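Local atomic coordinates of beta-N-acetylhexosaminidase (Mycobacterium smegmatis, PDB entry 4YYF), a protein that probably hydrolyses terminal non-reducing N-acetyl-D-hexosamine residues from N-acetyl-beta-D-hexosaminides, as a member of glycosyl hydrolase family 3. Residues V51-A56 against R60-D65; G85-I90 against L97-S102; S122-A127 against A164-V169. The protein carries 1 engineered substitution. All blocks are in the same frame, centred on the assembly; numbering follows the deposited sequence.

Interaction 1 (V51-A56 against R60-D65); sequences VGVTDA and RAVVAD
Val62 divides its two methyl groups between Val51 and Val53, while Ala56 meets Arg60 through the backbone. The contact belongs to the beta-alpha-beta unit of strand 49-52, helix 56-66 and strand 70-73, in the TIM-barrel-type domain of family 3. Val51 lies on the strand and Val62 on the helix. Their CG2 methyls reach tip to tip, with Val51 CG2 4.2 Å from Val62 CG2. The other branch of Val62 turns to Val53, and its CG1 lies 4.3 Å from Val53 CG1. The chi1 of 80° explains this split: it places CG1 between the backbone N and the carbonyl carbon, and CG2 opposite the N. All three valines are buried. Ile71 of strand 70-73 and Val327 of helix 327-340 also touch Val62, so the apolar layer extends beyond this pair of segments.

The second part of the contact is the first turn of the helix. Asp55 stands at the N-cap, and its OD1 accepts from Asp58 N. Ala56 O then accepts from Arg60 N at 2.7 Å, with an N-H...O angle of 156°. This is a regular bond of the helix, from one residue to the fourth after it. The Ala56 methyl meets Ser86 of helix 86-93. The Arg60 side chain also leaves for that helix, passing over Ile90 to form a salt bridge from NH1 to Asp89 OD2. The base of the arginine stays close to the turn, where Arg60 CB sits 3.3 Å from Ala56 O.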
loop_
_atom_site.group_PDB
_atom_site.type_symbol
_atom_site.label_atom_id
_atom_site.label_comp_id
_atom_site.label_asym_id
_atom_site.label_seq_id
_atom_site.Cartn_x
_atom_site.Cartn_y
_atom_site.Cartn_z
ATOM N N VAL A 51 5.836 0.835 -8.637
ATOM C CA VAL A 51 5.795 -0.224 -9.638
ATOM C C VAL A 51 6.679 -1.408 -9.273
ATOM O O VAL A 51 7.807 -1.238 -8.804
ATOM C CB VAL A 51 6.168 0.301 -11.055
ATOM C CG1 VAL A 51 5.078 1.222 -11.579
ATOM C CG2 VAL A 51 7.530 1.017 -11.035
ATOM N N GLY A 52 6.154 -2.608 -9.482
ATOM C CA GLY A 52 6.922 -3.825 -9.245
ATOM C C GLY A 52 8.043 -3.956 -10.257
ATOM O O GLY A 52 7.858 -3.615 -11.433
ATOM N N VAL A 53 9.204 -4.441 -9.798
ATOM C CA VAL A 53 10.386 -4.616 -10.641
ATOM C C VAL A 53 10.849 -6.072 -10.608
ATOM O O VAL A 53 10.652 -6.749 -9.611
ATOM C CB VAL A 53 11.535 -3.701 -10.185
ATOM C CG1 VAL A 53 11.122 -2.227 -10.283
ATOM C CG2 VAL A 53 11.956 -4.035 -8.758
ATOM N N THR A 54 11.451 -6.557 -11.698
ATOM C CA THR A 54 11.861 -7.963 -11.786
ATOM C C THR A 54 13.299 -8.196 -11.326
ATOM O O THR A 54 13.663 -9.302 -10.905
ATOM C CB THR A 54 11.734 -8.513 -13.214
ATOM O OG1 THR A 54 12.439 -7.647 -14.113
ATOM C CG2 THR A 54 10.279 -8.609 -13.632
ATOM N N ASP A 55 14.118 -7.152 -11.419
ATOM C CA ASP A 55 15.551 -7.272 -11.156
ATOM C C ASP A 55 16.187 -5.895 -11.154
ATOM O O ASP A 55 15.508 -4.885 -11.397
ATOM C CB ASP A 55 16.215 -8.147 -12.226
ATOM C CG ASP A 55 15.787 -7.762 -13.629
ATOM O OD1 ASP A 55 16.071 -6.627 -14.047
ATOM O OD2 ASP A 55 15.141 -8.584 -14.316
ATOM N N ALA A 56 17.489 -5.855 -10.899
ATOM C CA ALA A 56 18.211 -4.591 -10.818
ATOM C C ALA A 56 18.100 -3.781 -12.117
ATOM O O ALA A 56 17.890 -2.580 -12.065
ATOM C CB ALA A 56 19.676 -4.822 -10.450
ATOM N N ARG A 60 16.664 -0.191 -12.299
ATOM C CA ARG A 60 17.578 0.889 -12.667
ATOM C C ARG A 60 17.001 1.745 -13.801
ATOM O O ARG A 60 17.073 2.966 -13.760
ATOM C CB ARG A 60 18.947 0.344 -13.069
ATOM C CG ARG A 60 19.964 1.448 -13.375
ATOM C CD ARG A 60 21.350 0.885 -13.691
ATOM N NE ARG A 60 21.916 0.187 -12.537
ATOM C CZ ARG A 60 22.509 0.792 -11.510
ATOM N NH1 ARG A 60 22.617 2.122 -11.482
ATOM N NH2 ARG A 60 22.996 0.063 -10.511
ATOM N N ALA A 61 16.422 1.098 -14.803
ATOM C CA ALA A 61 15.854 1.823 -15.932
ATOM C C ALA A 61 14.598 2.606 -15.550
ATOM O O ALA A 61 14.443 3.749 -15.968
ATOM C CB ALA A 61 15.581 0.882 -17.105
ATOM N N VAL A 62 13.705 2.023 -14.754
ATOM C CA VAL A 62 12.448 2.717 -14.460
ATOM C C VAL A 62 12.689 3.948 -13.579
ATOM O O VAL A 62 12.068 5.000 -13.783
ATOM C CB VAL A 62 11.342 1.769 -13.904
ATOM C CG1 VAL A 62 11.547 1.477 -12.410
ATOM C CG2 VAL A 62 9.947 2.373 -14.134
ATOM N N VAL A 63 13.629 3.839 -12.644
ATOM C CA VAL A 63 13.962 4.953 -11.753
ATOM C C VAL A 63 14.686 6.085 -12.491
ATOM O O VAL A 63 14.299 7.256 -12.374
ATOM C CB VAL A 63 14.771 4.475 -10.533
ATOM C CG1 VAL A 63 15.320 5.671 -9.729
ATOM C CG2 VAL A 63 13.901 3.574 -9.656
ATOM N N ALA A 64 15.711 5.749 -13.276
ATOM C CA ALA A 64 16.449 6.782 -14.004
ATOM C C ALA A 64 15.662 7.379 -15.167
ATOM O O ALA A 64 15.766 8.579 -15.459
ATOM C CB ALA A 64 17.800 6.239 -14.500
ATOM N N ASP A 65 14.873 6.559 -15.856
ATOM C CA ASP A 65 14.236 7.046 -17.080
ATOM C C ASP A 65 12.929 7.762 -16.805
ATOM O O ASP A 65 12.544 8.663 -17.547
ATOM C CB ASP A 65 13.978 5.898 -18.075
ATOM C CG ASP A 65 15.255 5.240 -18.561
ATOM O OD1 ASP A 65 16.338 5.811 -18.347
ATOM O OD2 ASP A 65 15.172 4.143 -19.161
#

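Interaction 2 (G85-I90 against L97-S102); sequences GSLGDI and LPLAVS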
loop_
_atom_site.group_PDB
_atom_site.type_symbol
_atom_site.label_atom_id
_atom_site.label_comp_id
_atom_site.label_asym_id
_atom_site.label_seq_id
_atom_site.Cartn_x
_atom_site.Cartn_y
_atom_site.Cartn_z
ATOM N N GLY A 85 24.458 -4.698 -3.598
ATOM C CA GLY A 85 24.781 -3.280 -3.700
ATOM C C GLY A 85 23.986 -2.538 -4.757
ATOM O O GLY A 85 24.039 -1.307 -4.833
ATOM N N SER A 86 23.242 -3.258 -5.592
ATOM C CA SER A 86 22.596 -2.570 -6.707
ATOM C C SER A 86 21.416 -1.699 -6.259
ATOM O O SER A 86 21.265 -0.577 -6.738
ATOM C CB SER A 86 22.244 -3.541 -7.847
ATOM O OG SER A 86 21.213 -4.413 -7.452
ATOM N N LEU A 87 20.600 -2.165 -5.315
ATOM C CA LEU A 87 19.506 -1.307 -4.841
ATOM C C LEU A 87 20.045 -0.017 -4.224
ATOM O O LEU A 87 19.547 1.068 -4.514
ATOM C CB LEU A 87 18.585 -2.031 -3.853
ATOM C CG LEU A 87 17.454 -1.138 -3.297
ATOM C CD1 LEU A 87 16.492 -0.656 -4.406
ATOM C CD2 LEU A 87 16.697 -1.854 -2.207
ATOM N N GLY A 88 21.078 -0.136 -3.391
ATOM C CA GLY A 88 21.691 1.026 -2.773
ATOM C C GLY A 88 22.171 2.031 -3.802
ATOM O O GLY A 88 21.969 3.230 -3.646
ATOM N N ASP A 89 22.792 1.532 -4.865
ATOM C CA ASP A 89 23.314 2.383 -5.918
ATOM C C ASP A 89 22.200 3.134 -6.650
ATOM O O ASP A 89 22.311 4.337 -6.919
ATOM C CB ASP A 89 24.119 1.540 -6.898
ATOM C CG ASP A 89 24.806 2.375 -7.954
ATOM O OD1 ASP A 89 25.790 3.052 -7.612
ATOM O OD2 ASP A 89 24.374 2.340 -9.122
ATOM N N ILE A 90 21.124 2.423 -6.969
ATOM C CA ILE A 90 19.976 3.020 -7.668
ATOM C C ILE A 90 19.278 4.052 -6.780
ATOM O O ILE A 90 18.931 5.150 -7.229
ATOM C CB ILE A 90 18.987 1.913 -8.100
ATOM C CG1 ILE A 90 19.646 1.027 -9.163
ATOM C CG2 ILE A 90 17.685 2.507 -8.639
ATOM C CD1 ILE A 90 18.974 -0.324 -9.354
ATOM N N LEU A 97 13.183 13.139 -5.565
ATOM C CA LEU A 97 12.903 12.638 -4.214
ATOM C C LEU A 97 13.599 11.301 -3.976
ATOM O O LEU A 97 13.933 10.592 -4.926
ATOM C CB LEU A 97 11.396 12.501 -3.970
ATOM C CG LEU A 97 10.657 13.824 -3.792
ATOM C CD1 LEU A 97 9.155 13.627 -3.867
ATOM C CD2 LEU A 97 11.038 14.424 -2.441
ATOM N N PRO A 98 13.837 10.959 -2.703
ATOM C CA PRO A 98 14.375 9.625 -2.419
ATOM C C PRO A 98 13.432 8.528 -2.930
ATOM O O PRO A 98 12.228 8.757 -3.070
ATOM C CB PRO A 98 14.434 9.589 -0.887
ATOM C CG PRO A 98 14.582 11.013 -0.469
ATOM C CD PRO A 98 13.773 11.810 -1.493
ATOM N N LEU A 99 13.978 7.352 -3.204
ATOM C CA LEU A 99 13.195 6.236 -3.724
ATOM C C LEU A 99 12.548 5.466 -2.582
ATOM O O LEU A 99 13.199 5.181 -1.569
ATOM C CB LEU A 99 14.105 5.287 -4.515
ATOM C CG LEU A 99 13.486 4.064 -5.190
ATOM C CD1 LEU A 99 12.502 4.514 -6.264
ATOM C CD2 LEU A 99 14.593 3.166 -5.800
ATOM N N ALA A 100 11.266 5.143 -2.729
ATOM C CA ALA A 100 10.602 4.269 -1.760
ATOM C C ALA A 100 10.695 2.839 -2.258
ATOM O O ALA A 100 10.486 2.567 -3.437
ATOM C CB ALA A 100 9.135 4.667 -1.560
ATOM N N VAL A 101 11.020 1.919 -1.359
ATOM C CA VAL A 101 11.192 0.524 -1.733
ATOM C C VAL A 101 10.244 -0.296 -0.876
ATOM O O VAL A 101 10.408 -0.345 0.333
ATOM C CB VAL A 101 12.641 0.073 -1.482
ATOM C CG1 VAL A 101 12.810 -1.426 -1.828
ATOM C CG2 VAL A 101 13.598 0.943 -2.321
ATOM N N SER A 102 9.252 -0.923 -1.504
ATOM C CA SER A 102 8.172 -1.563 -0.759
ATOM C C SER A 102 8.140 -3.062 -1.002
ATOM O O SER A 102 8.729 -3.555 -1.967
ATOM C CB SER A 102 6.828 -0.933 -1.127
ATOM O OG SER A 102 6.588 -1.039 -2.525
#
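Ile90 donates its backbone N to Ser86 O at 3.0 Å, a bond of the first turn of helix 86-93. That turn brings Ile90 and Leu87 to the side of the helix that faces segment 97-102. No hydrogen bond crosses between the two segments, and the contact is wholly apolar.

Leu87 and Val101 meet tip to tip. Each methyl of one has a partner on the other: Leu87 CD1 lies 3.9 Å from Val101 CG2, and Leu87 CD2 lies 3.9 Å from Val101 CG1. Leu87 CG is anti to the backbone N (chi1 178°), which swings the branched end of the side chain to the valine. Leu99 fills in beside them. Its CD2 is 4.2 Å from Ile90 CG2 and, less closely, 4.5 Å from Leu87 CD1.

All four side chains are buried. Ile71 of strand 70-73 touches Leu87 and Leu99, and Val63 of helix 56-66 touches Ile90 and Leu99. Leu99 and Val101 are two residues apart and both point toward the helix, as alternate residues of an extended chain do. Such an apolar helix-on-strand layer is characteristic of a beta-alpha-beta unit, here strand 70-73, helix 86-93 and strand 100-107.

Interaction 3 (S122-A127 against A164-V169); sequences SARELA and AAADTV
Arg124 grips the carbonyl oxygen of Ala164 with both terminal nitrogens of its guanidinium, and this is the tight part of the contact. Arg124 NH2 donates to Ala164 O at 2.8 Å. The bond from Arg124 NH1 to the same oxygen is 3.0 Å long and more bent, with an N-H...O angle of 138°. Ala164 O lies within about 5° of the guanidinium plane, so the group meets the oxygen end-on at its edge. Two N-H groups converge on this one oxygen and keep that end of the guanidinium directed at it. The arginine reaches this far because chi1 and chi2 are both extended, while a bend at chi3 (-73°) directs the tip to the loop.

The rest is looser. Ala166 stands at the same edge, with its N 3.5 Å from Arg124 NH1, and no hydrogen bond forms there. Its methyl is no closer, with Ala166 CB 4.0 Å from Arg124 NH1. Ala165 and Ala166 are exposed, and none of the touching residues is buried.

Each segment also has bonds of its own. Ser122 is the N-cap of helix 123-129, and its OG accepts from Glu125 N at 3.1 Å. In the loop, Thr168 OG1 donates to Ala165 O at 2.8 Å, and Asp167 is the centre of an inverse gamma turn. Asp167 also forms a salt bridge with Arg109.

Asp172 forms backbone hydrogen bonds with both Arg124 and Ala166, giving the two segments a shared neighbour. Within helix 123-129, Leu126 packs on Val135 and Ile138 of helix 132-148. The loop itself runs between strand 153-154 and helix 179-196.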
loop_
_atom_site.group_PDB
_atom_site.type_symbol
_atom_site.label_atom_id
_atom_site.label_comp_id
_atom_site.label_asym_id
_atom_site.label_seq_id
_atom_site.Cartn_x
_atom_site.Cartn_y
_atom_site.Cartn_z
ATOM N N SER A 122 2.261 -17.001 10.628
ATOM C CA SER A 122 1.218 -16.132 10.097
ATOM C C SER A 122 0.700 -15.205 11.194
ATOM O O SER A 122 0.888 -15.477 12.385
ATOM C CB SER A 122 0.055 -16.984 9.614
ATOM O OG SER A 122 -0.552 -17.619 10.727
ATOM N N ALA A 123 0.027 -14.132 10.785
ATOM C CA ALA A 123 -0.589 -13.183 11.717
ATOM C C ALA A 123 -1.503 -13.901 12.698
ATOM O O ALA A 123 -1.532 -13.591 13.889
ATOM C CB ALA A 123 -1.395 -12.139 10.936
ATOM N N ARG A 124 -2.282 -14.843 12.184
ATOM C CA ARG A 124 -3.224 -15.573 13.024
ATOM C C ARG A 124 -2.512 -16.425 14.077
ATOM O O ARG A 124 -2.926 -16.478 15.241
ATOM C CB ARG A 124 -4.122 -16.454 12.155
ATOM C CG ARG A 124 -5.027 -17.370 12.957
ATOM C CD ARG A 124 -5.918 -18.163 12.036
ATOM N NE ARG A 124 -6.963 -17.327 11.450
ATOM C CZ ARG A 124 -7.772 -17.726 10.472
ATOM N NH1 ARG A 124 -7.629 -18.933 9.950
ATOM N NH2 ARG A 124 -8.711 -16.912 10.011
ATOM N N GLU A 125 -1.440 -17.095 13.668
ATOM C CA GLU A 125 -0.674 -17.916 14.597
ATOM C C GLU A 125 0.033 -17.047 15.650
ATOM O O GLU A 125 0.154 -17.432 16.814
ATOM C CB GLU A 125 0.323 -18.796 13.833
ATOM C CG GLU A 125 1.025 -19.861 14.681
ATOM C CD GLU A 125 0.123 -21.041 15.081
ATOM O OE1 GLU A 125 -1.125 -20.937 14.985
ATOM O OE2 GLU A 125 0.674 -22.088 15.502
ATOM N N LEU A 126 0.488 -15.870 15.251
ATOM C CA LEU A 126 1.109 -14.958 16.215
ATOM C C LEU A 126 0.113 -14.579 17.303
ATOM O O LEU A 126 0.437 -14.585 18.495
ATOM C CB LEU A 126 1.606 -13.703 15.516
ATOM C CG LEU A 126 2.844 -13.848 14.632
ATOM C CD1 LEU A 126 3.231 -12.479 14.070
ATOM C CD2 LEU A 126 4.003 -14.447 15.438
ATOM N N ALA A 127 -1.113 -14.276 16.895
ATOM C CA ALA A 127 -2.116 -13.839 17.858
ATOM C C ALA A 127 -2.472 -14.978 18.809
ATOM O O ALA A 127 -2.868 -14.742 19.950
ATOM C CB ALA A 127 -3.343 -13.307 17.150
ATOM N N ALA A 164 -12.253 -16.832 8.325
ATOM C CA ALA A 164 -12.103 -17.745 7.186
ATOM C C ALA A 164 -10.985 -18.765 7.406
ATOM O O ALA A 164 -10.062 -18.532 8.190
ATOM C CB ALA A 164 -11.854 -16.962 5.910
ATOM N N ALA A 165 -11.078 -19.893 6.711
ATOM C CA ALA A 165 -10.019 -20.896 6.690
ATOM C C ALA A 165 -8.659 -20.270 6.399
ATOM O O ALA A 165 -8.557 -19.306 5.634
ATOM C CB ALA A 165 -10.333 -21.958 5.659
ATOM N N ALA A 166 -7.615 -20.832 7.002
ATOM C CA ALA A 166 -6.270 -20.258 6.930
ATOM C C ALA A 166 -5.784 -19.909 5.517
ATOM O O ALA A 166 -5.356 -18.785 5.275
ATOM C CB ALA A 166 -5.269 -21.170 7.631
ATOM N N ASP A 167 -5.838 -20.860 4.588
ATOM C CA ASP A 167 -5.287 -20.617 3.242
ATOM C C ASP A 167 -6.352 -20.096 2.267
ATOM O O ASP A 167 -6.575 -20.662 1.201
ATOM C CB ASP A 167 -4.602 -21.883 2.701
ATOM C CG ASP A 167 -3.779 -21.634 1.435
ATOM O OD1 ASP A 167 -3.393 -20.482 1.158
ATOM O OD2 ASP A 167 -3.513 -22.618 0.713
ATOM N N THR A 168 -7.026 -19.022 2.657
ATOM C CA THR A 168 -7.936 -18.309 1.758
ATOM C C THR A 168 -7.331 -16.929 1.514
ATOM O O THR A 168 -6.247 -16.644 2.024
ATOM C CB THR A 168 -9.342 -18.193 2.354
ATOM O OG1 THR A 168 -9.258 -17.528 3.616
ATOM C CG2 THR A 168 -9.943 -19.575 2.566
ATOM N N VAL A 169 -8.005 -16.076 0.743
ATOM C CA VAL A 169 -7.392 -14.807 0.327
ATOM C C VAL A 169 -6.843 -13.984 1.506
ATOM O O VAL A 169 -5.688 -13.540 1.485
ATOM C CB VAL A 169 -8.338 -13.967 -0.584
ATOM C CG1 VAL A 169 -9.686 -13.719 0.087
ATOM C CG2 VAL A 169 -7.672 -12.654 -0.996
#

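Overall arrangement
The three interactions follow one another along the chain, all within the family 3 N-terminal domain. Interactions 1 and 2 are neighbours, with centres about 10 Å apart. They belong to successive beta-alpha-beta units that share strand 70-73, and both reach the same sheet. Helices 56-66 and 86-93 also touch directly, so the two buried contacts form one continuous helix-on-sheet layer. Interaction 3 lies apart, with its centre about 33 Å from that of interaction 1 and about 32 Å from that of interaction 2. It is a polar surface contact. Two contacts thus pack helices on the barrel sheet, and the third ties a loop after strand 153-154 to helix 123-129 at the surface.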